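Local coordinates for aspartate-semialdehyde dehydrogenase (Candida albicans, PDB 3HSK), which catalyses the NADPH-dependent reductive dephosphorylation of 4-phospho-L-aspartate to L-aspartate semialdehyde, the second step toward methionine and threonine, at residues P190-I202 with S255-P267. Numbering follows the deposited sequence.
Sequences PIDALTTTTLQAI and SEMKVSAQCNRVP
Leu194 and Ser260 sit in the middle of a parallel backbone ladder: Ser260 N donates to Leu194 O at 2.8 Å, and Ser260 O in turn accepts from Thr196 N. The same alternation carries on through Gln262 N to Thr196 O and Thr198 N to Gln262 O, while the axes of strands 191-199 and 258-262 diverge by just 5°.

Past Thr198 the regular pattern breaks and side chains step in. Asn264 ND2 reaches Thr198 O at 3.0 Å, lying in the carbonyl plane with a nearly straight N-H...O angle of 164°. Thr198 OG1, set between its own N and carbonyl carbon (chi1 78°), accepts a long bond from Asn264 N at 3.3 Å. Backbone pairing then resumes with Gln200 N to Asn264 O and Val266 N to Gln200 O. Arg265 doubles back, bent at chi2 and chi3, to put NH1 2.8 Å from Ala201 O; a water accepts from NH1 and, only weakly, from Gln200 NE2, which also hydrogen-bonds to Glu227.

Apolar contact is modest. Leu194 CD2 meets Val259 CG1 at 3.7 Å on the face where Leu194 also packs on helix 172-188, and Leu199 CB lies 4.0 Å from Val266 CG1. On the other face, Ser260 OG is hydrogen-bonded to OD1 of Asp346 of the second subunit.

Within the subunit, strand 258-262 is the outermost strand of the dimerisation domain's mixed sheet, and side chains of the second subunit bond along it. Beyond Thr198 the side chain of Gln200 comes to about 4 Å (nearest atoms) from that of His272, the predicted proton acceptor.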
ATOM      1  N   PRO A 190       8.677 -17.768  16.387  1.00 43.31           N
ATOM      2  CA  PRO A 190       9.270 -16.951  15.321  1.00 43.21           C
ATOM      3  C   PRO A 190       8.426 -16.805  14.050  1.00 43.03           C
ATOM      4  O   PRO A 190       7.678 -17.716  13.670  1.00 43.24           O
ATOM      5  CB  PRO A 190      10.597 -17.665  15.003  1.00 43.29           C
ATOM      6  CG  PRO A 190      10.547 -18.983  15.716  1.00 43.60           C
ATOM      7  CD  PRO A 190       9.598 -18.823  16.855  1.00 43.51           C
ATOM      8  N   ILE A 191       8.560 -15.642  13.418  1.00 42.46           N
ATOM      9  CA  ILE A 191       7.960 -15.355  12.124  1.00 41.84           C
ATOM     10  C   ILE A 191       9.071 -15.457  11.085  1.00 41.44           C
ATOM     11  O   ILE A 191      10.089 -14.768  11.188  1.00 41.55           O
ATOM     12  CB  ILE A 191       7.294 -13.949  12.126  1.00 41.99           C
ATOM     13  CG1 ILE A 191       5.960 -14.005  12.882  1.00 42.07           C
ATOM     14  CG2 ILE A 191       7.105 -13.404  10.701  1.00 41.93           C
ATOM     15  CD1 ILE A 191       5.423 -12.652  13.309  1.00 42.34           C
ATOM     16  N   ASP A 192       8.885 -16.331  10.101  1.00 40.75           N
ATOM     17  CA  ASP A 192       9.909 -16.570   9.093  1.00 40.43           C
ATOM     18  C   ASP A 192       9.666 -15.811   7.785  1.00 40.04           C
ATOM     19  O   ASP A 192      10.548 -15.750   6.935  1.00 39.69           O
ATOM     20  CB  ASP A 192      10.087 -18.075   8.834  1.00 40.64           C
ATOM     21  CG  ASP A 192       8.849 -18.734   8.235  1.00 41.85           C
ATOM     22  OD1 ASP A 192       7.747 -18.135   8.259  1.00 42.55           O
ATOM     23  OD2 ASP A 192       8.987 -19.872   7.734  1.00 44.07           O
ATOM     24  N   ALA A 193       8.468 -15.244   7.629  1.00 39.61           N
ATOM     25  CA  ALA A 193       8.119 -14.493   6.418  1.00 39.17           C
ATOM     26  C   ALA A 193       7.274 -13.270   6.748  1.00 38.95           C
ATOM     27  O   ALA A 193       6.300 -13.364   7.501  1.00 38.77           O
ATOM     28  CB  ALA A 193       7.407 -15.389   5.421  1.00 39.16           C
ATOM     29  N   LEU A 194       7.655 -12.124   6.176  1.00 38.53           N
ATOM     30  CA  LEU A 194       7.032 -10.844   6.500  1.00 38.14           C
ATOM     31  C   LEU A 194       7.037  -9.863   5.323  1.00 37.72           C
ATOM     32  O   LEU A 194       8.097  -9.556   4.767  1.00 37.42           O
ATOM     33  CB  LEU A 194       7.742 -10.229   7.718  1.00 38.48           C
ATOM     34  CG  LEU A 194       7.346  -8.850   8.256  1.00 39.04           C
ATOM     35  CD1 LEU A 194       5.924  -8.839   8.814  1.00 38.70           C
ATOM     36  CD2 LEU A 194       8.348  -8.406   9.315  1.00 38.35           C
ATOM     37  N   THR A 195       5.851  -9.383   4.943  1.00 37.20           N
ATOM     38  CA  THR A 195       5.739  -8.300   3.954  1.00 36.66           C
ATOM     39  C   THR A 195       5.082  -7.082   4.575  1.00 36.36           C
ATOM     40  O   THR A 195       4.343  -7.195   5.561  1.00 36.21           O
ATOM     41  CB  THR A 195       4.898  -8.666   2.701  1.00 36.98           C
ATOM     42  OG1 THR A 195       3.502  -8.477   2.985  1.00 36.62           O
ATOM     43  CG2 THR A 195       5.164 -10.087   2.219  1.00 36.09           C
ATOM     44  N   THR A 196       5.362  -5.922   3.983  1.00 35.74           N
ATOM     45  CA  THR A 196       4.710  -4.668   4.334  1.00 35.02           C
ATOM     46  C   THR A 196       4.729  -3.697   3.153  1.00 34.94           C
ATOM     47  O   THR A 196       5.775  -3.462   2.533  1.00 34.41           O
ATOM     48  CB  THR A 196       5.329  -4.005   5.588  1.00 35.10           C
ATOM     49  OG1 THR A 196       4.544  -2.865   5.959  1.00 35.12           O
ATOM     50  CG2 THR A 196       6.775  -3.569   5.354  1.00 34.32           C
ATOM     51  N   THR A 197       3.554  -3.168   2.825  1.00 34.56           N
ATOM     52  CA  THR A 197       3.462  -2.029   1.931  1.00 34.35           C
ATOM     53  C   THR A 197       3.002  -0.841   2.761  1.00 34.31           C
ATOM     54  O   THR A 197       1.931  -0.878   3.378  1.00 33.70           O
ATOM     55  CB  THR A 197       2.504  -2.271   0.759  1.00 34.33           C
ATOM     56  OG1 THR A 197       2.963  -3.390  -0.009  1.00 35.04           O
ATOM     57  CG2 THR A 197       2.448  -1.052  -0.148  1.00 33.56           C
ATOM     58  N   THR A 198       3.822   0.208   2.783  1.00 34.20           N
ATOM     59  CA  THR A 198       3.501   1.368   3.595  1.00 34.61           C
ATOM     60  C   THR A 198       2.766   2.459   2.807  1.00 35.26           C
ATOM     61  O   THR A 198       2.933   2.612   1.596  1.00 35.11           O
ATOM     62  CB  THR A 198       4.733   1.952   4.305  1.00 34.68           C
ATOM     63  OG1 THR A 198       5.502   2.732   3.381  1.00 34.51           O
ATOM     64  CG2 THR A 198       5.608   0.835   4.910  1.00 34.50           C
ATOM     65  N   LEU A 199       1.932   3.192   3.527  1.00 36.01           N
ATOM     66  CA  LEU A 199       1.277   4.371   3.020  1.00 36.74           C
ATOM     67  C   LEU A 199       1.649   5.465   4.007  1.00 37.20           C
ATOM     68  O   LEU A 199       0.986   5.644   5.026  1.00 37.01           O
ATOM     69  CB  LEU A 199      -0.240   4.150   2.947  1.00 36.76           C
ATOM     70  CG  LEU A 199      -0.774   3.146   1.913  1.00 36.94           C
ATOM     71  CD1 LEU A 199      -0.710   1.719   2.419  1.00 38.21           C
ATOM     72  CD2 LEU A 199      -2.207   3.474   1.546  1.00 38.42           C
ATOM     73  N   GLN A 200       2.737   6.175   3.712  1.00 38.05           N
ATOM     74  CA  GLN A 200       3.354   7.079   4.689  1.00 38.90           C
ATOM     75  C   GLN A 200       2.960   8.541   4.550  1.00 39.79           C
ATOM     76  O   GLN A 200       2.908   9.084   3.452  1.00 40.10           O
ATOM     77  CB  GLN A 200       4.875   6.895   4.728  1.00 38.50           C
ATOM     78  CG  GLN A 200       5.260   5.581   5.380  1.00 38.54           C
ATOM     79  CD  GLN A 200       6.710   5.218   5.221  1.00 38.39           C
ATOM     80  OE1 GLN A 200       7.040   4.271   4.517  1.00 39.25           O
ATOM     81  NE2 GLN A 200       7.590   5.957   5.888  1.00 37.82           N
ATOM     82  N   ALA A 201       2.694   9.158   5.695  1.00 41.13           N
ATOM     83  CA  ALA A 201       2.247  10.534   5.787  1.00 42.32           C
ATOM     84  C   ALA A 201       3.402  11.516   5.624  1.00 43.61           C
ATOM     85  O   ALA A 201       4.574  11.130   5.697  1.00 43.93           O
ATOM     86  CB  ALA A 201       1.558  10.753   7.112  1.00 42.22           C
ATOM     87  N   ILE A 202       3.058  12.787   5.420  1.00 45.00           N
ATOM     88  CA  ILE A 202       4.036  13.847   5.148  1.00 46.43           C
ATOM     89  C   ILE A 202       4.910  14.181   6.352  1.00 47.26           C
ATOM     90  O   ILE A 202       6.136  14.272   6.225  1.00 47.67           O
ATOM     91  CB  ILE A 202       3.343  15.154   4.687  1.00 46.42           C
ATOM     92  CG1 ILE A 202       2.593  14.927   3.377  1.00 46.71           C
ATOM     93  CG2 ILE A 202       4.362  16.302   4.548  1.00 46.74           C
ATOM     94  CD1 ILE A 202       1.494  15.946   3.134  1.00 47.67           C
ATOM     95  N   SER A 255      18.202 -16.545   6.141  1.00 51.57           N
ATOM     96  CA  SER A 255      17.676 -17.903   5.946  1.00 51.39           C
ATOM     97  C   SER A 255      16.553 -18.254   6.927  1.00 51.07           C
ATOM     98  O   SER A 255      15.859 -19.255   6.755  1.00 51.28           O
ATOM     99  CB  SER A 255      18.806 -18.931   6.085  1.00 51.54           C
ATOM    100  OG  SER A 255      19.276 -19.003   7.425  1.00 51.82           O
ATOM    101  N   GLU A 256      16.380 -17.418   7.947  1.00 50.55           N
ATOM    102  CA  GLU A 256      15.451 -17.683   9.032  1.00 49.99           C
ATOM    103  C   GLU A 256      14.207 -16.793   8.988  1.00 49.27           C
ATOM    104  O   GLU A 256      13.164 -17.153   9.534  1.00 49.36           O
ATOM    105  CB  GLU A 256      16.174 -17.478  10.353  1.00 50.28           C
ATOM    106  CG  GLU A 256      15.847 -18.488  11.414  1.00 51.83           C
ATOM    107  CD  GLU A 256      16.925 -18.550  12.475  1.00 53.91           C
ATOM    108  OE1 GLU A 256      18.056 -18.965  12.135  1.00 54.65           O
ATOM    109  OE2 GLU A 256      16.642 -18.181  13.640  1.00 54.44           O
ATOM    110  N   MET A 257      14.331 -15.622   8.368  1.00 48.25           N
ATOM    111  CA  MET A 257      13.210 -14.689   8.220  1.00 47.23           C
ATOM    112  C   MET A 257      13.387 -13.855   6.959  1.00 46.66           C
ATOM    113  O   MET A 257      14.438 -13.246   6.747  1.00 46.51           O
ATOM    114  CB  MET A 257      13.067 -13.785   9.453  1.00 47.22           C
ATOM    115  CG  MET A 257      11.958 -12.737   9.363  1.00 47.30           C
ATOM    116  SD  MET A 257      11.654 -11.827  10.899  1.00 46.81           S
ATOM    117  CE  MET A 257      13.106 -10.801  10.975  1.00 46.58           C
ATOM    118  N   LYS A 258      12.358 -13.856   6.119  1.00 45.80           N
ATOM    119  CA  LYS A 258      12.330 -13.026   4.925  1.00 45.15           C
ATOM    120  C   LYS A 258      11.447 -11.824   5.199  1.00 44.41           C
ATOM    121  O   LYS A 258      10.352 -11.955   5.761  1.00 44.24           O
ATOM    122  CB  LYS A 258      11.807 -13.804   3.714  1.00 45.43           C
ATOM    123  CG  LYS A 258      12.465 -15.163   3.483  1.00 46.15           C
ATOM    124  CD  LYS A 258      13.894 -15.035   2.947  1.00 47.63           C
ATOM    125  CE  LYS A 258      14.537 -16.408   2.737  1.00 48.39           C
ATOM    126  NZ  LYS A 258      13.688 -17.302   1.898  1.00 48.81           N
ATOM    127  N   VAL A 259      11.940 -10.650   4.824  1.00 43.30           N
ATOM    128  CA  VAL A 259      11.214  -9.407   5.036  1.00 42.59           C
ATOM    129  C   VAL A 259      11.208  -8.600   3.736  1.00 41.62           C
ATOM    130  O   VAL A 259      12.265  -8.313   3.158  1.00 41.23           O
ATOM    131  CB  VAL A 259      11.808  -8.579   6.202  1.00 42.93           C
ATOM    132  CG1 VAL A 259      11.526  -9.239   7.555  1.00 43.18           C
ATOM    133  CG2 VAL A 259      13.306  -8.428   6.027  1.00 44.19           C
ATOM    134  N   SER A 260      10.014  -8.255   3.269  1.00 40.26           N
ATOM    135  CA  SER A 260       9.876  -7.537   2.011  1.00 39.48           C
ATOM    136  C   SER A 260       9.085  -6.253   2.216  1.00 38.59           C
ATOM    137  O   SER A 260       7.918  -6.293   2.610  1.00 38.19           O
ATOM    138  CB  SER A 260       9.205  -8.418   0.961  1.00 39.52           C
ATOM    139  OG  SER A 260       9.253  -7.802  -0.312  1.00 40.78           O
ATOM    140  N   ALA A 261       9.741  -5.119   1.972  1.00 37.33           N
ATOM    141  CA  ALA A 261       9.121  -3.809   2.162  1.00 36.56           C
ATOM    142  C   ALA A 261       8.898  -3.072   0.848  1.00 36.09           C
ATOM    143  O   ALA A 261       9.737  -3.111  -0.053  1.00 35.84           O
ATOM    144  CB  ALA A 261       9.948  -2.961   3.105  1.00 36.37           C
ATOM    145  N   GLN A 262       7.755  -2.402   0.754  1.00 35.89           N
ATOM    146  CA  GLN A 262       7.460  -1.493  -0.348  1.00 35.42           C
ATOM    147  C   GLN A 262       6.888  -0.207   0.252  1.00 35.46           C
ATOM    148  O   GLN A 262       5.795  -0.203   0.836  1.00 35.91           O
ATOM    149  CB  GLN A 262       6.509  -2.140  -1.369  1.00 35.46           C
ATOM    150  CG  GLN A 262       7.125  -3.327  -2.117  1.00 34.91           C
ATOM    151  CD  GLN A 262       6.347  -3.772  -3.344  1.00 35.98           C
ATOM    152  OE1 GLN A 262       5.989  -4.946  -3.465  1.00 38.13           O
ATOM    153  NE2 GLN A 262       6.104  -2.851  -4.275  1.00 35.04           N
ATOM    154  N   CYS A 263       7.644   0.879   0.140  1.00 34.64           N
ATOM    155  CA  CYS A 263       7.276   2.111   0.819  1.00 34.71           C
ATOM    156  C   CYS A 263       6.759   3.181  -0.127  1.00 34.52           C
ATOM    157  O   CYS A 263       7.294   3.366  -1.223  1.00 34.26           O
ATOM    158  CB  CYS A 263       8.440   2.630   1.659  1.00 34.72           C
ATOM    159  SG  CYS A 263       9.006   1.409   2.862  1.00 35.29           S
ATOM    160  N   ASN A 264       5.715   3.881   0.320  1.00 34.33           N
ATOM    161  CA  ASN A 264       5.048   4.903  -0.478  1.00 34.24           C
ATOM    162  C   ASN A 264       4.700   6.116   0.372  1.00 34.23           C
ATOM    163  O   ASN A 264       4.295   5.979   1.525  1.00 34.33           O
ATOM    164  CB  ASN A 264       3.763   4.357  -1.107  1.00 33.90           C
ATOM    165  CG  ASN A 264       3.977   3.052  -1.850  1.00 34.62           C
ATOM    166  OD1 ASN A 264       4.309   3.045  -3.030  1.00 34.57           O
ATOM    167  ND2 ASN A 264       3.763   1.933  -1.161  1.00 35.52           N
ATOM    168  N   ARG A 265       4.877   7.299  -0.206  1.00 33.99           N
ATOM    169  CA  ARG A 265       4.387   8.538   0.385  1.00 34.24           C
ATOM    170  C   ARG A 265       2.991   8.815  -0.169  1.00 33.97           C
ATOM    171  O   ARG A 265       2.744   8.655  -1.364  1.00 33.72           O
ATOM    172  CB  ARG A 265       5.326   9.703   0.054  1.00 34.10           C
ATOM    173  CG  ARG A 265       4.994  11.014   0.775  1.00 35.05           C
ATOM    174  CD  ARG A 265       5.505  11.030   2.215  1.00 36.50           C
ATOM    175  NE  ARG A 265       6.962  10.965   2.278  1.00 36.69           N
ATOM    176  CZ  ARG A 265       7.667  10.672   3.367  1.00 38.04           C
ATOM    177  NH1 ARG A 265       7.059  10.396   4.518  1.00 39.00           N
ATOM    178  NH2 ARG A 265       8.992  10.635   3.301  1.00 38.46           N
ATOM    179  N   VAL A 266       2.084   9.223   0.708  1.00 34.09           N
ATOM    180  CA  VAL A 266       0.703   9.500   0.318  1.00 34.68           C
ATOM    181  C   VAL A 266       0.303  10.913   0.745  1.00 34.91           C
ATOM    182  O   VAL A 266       0.965  11.495   1.594  1.00 35.17           O
ATOM    183  CB  VAL A 266      -0.289   8.449   0.900  1.00 34.54           C
ATOM    184  CG1 VAL A 266      -0.134   7.103   0.188  1.00 34.07           C
ATOM    185  CG2 VAL A 266      -0.127   8.322   2.409  1.00 34.70           C
ATOM    186  N   PRO A 267      -0.768  11.477   0.144  1.00 35.50           N
ATOM    187  CA  PRO A 267      -1.183  12.837   0.519  1.00 35.92           C
ATOM    188  C   PRO A 267      -1.980  12.854   1.826  1.00 36.40           C
ATOM    189  O   PRO A 267      -3.171  13.170   1.843  1.00 36.11           O
ATOM    190  CB  PRO A 267      -2.033  13.308  -0.677  1.00 35.84           C
ATOM    191  CG  PRO A 267      -2.134  12.127  -1.628  1.00 36.01           C
ATOM    192  CD  PRO A 267      -1.626  10.913  -0.916  1.00 35.48           C
TER
HETATM  193  O   HOH W   1       8.517   9.112   6.510  1.00 56.60           O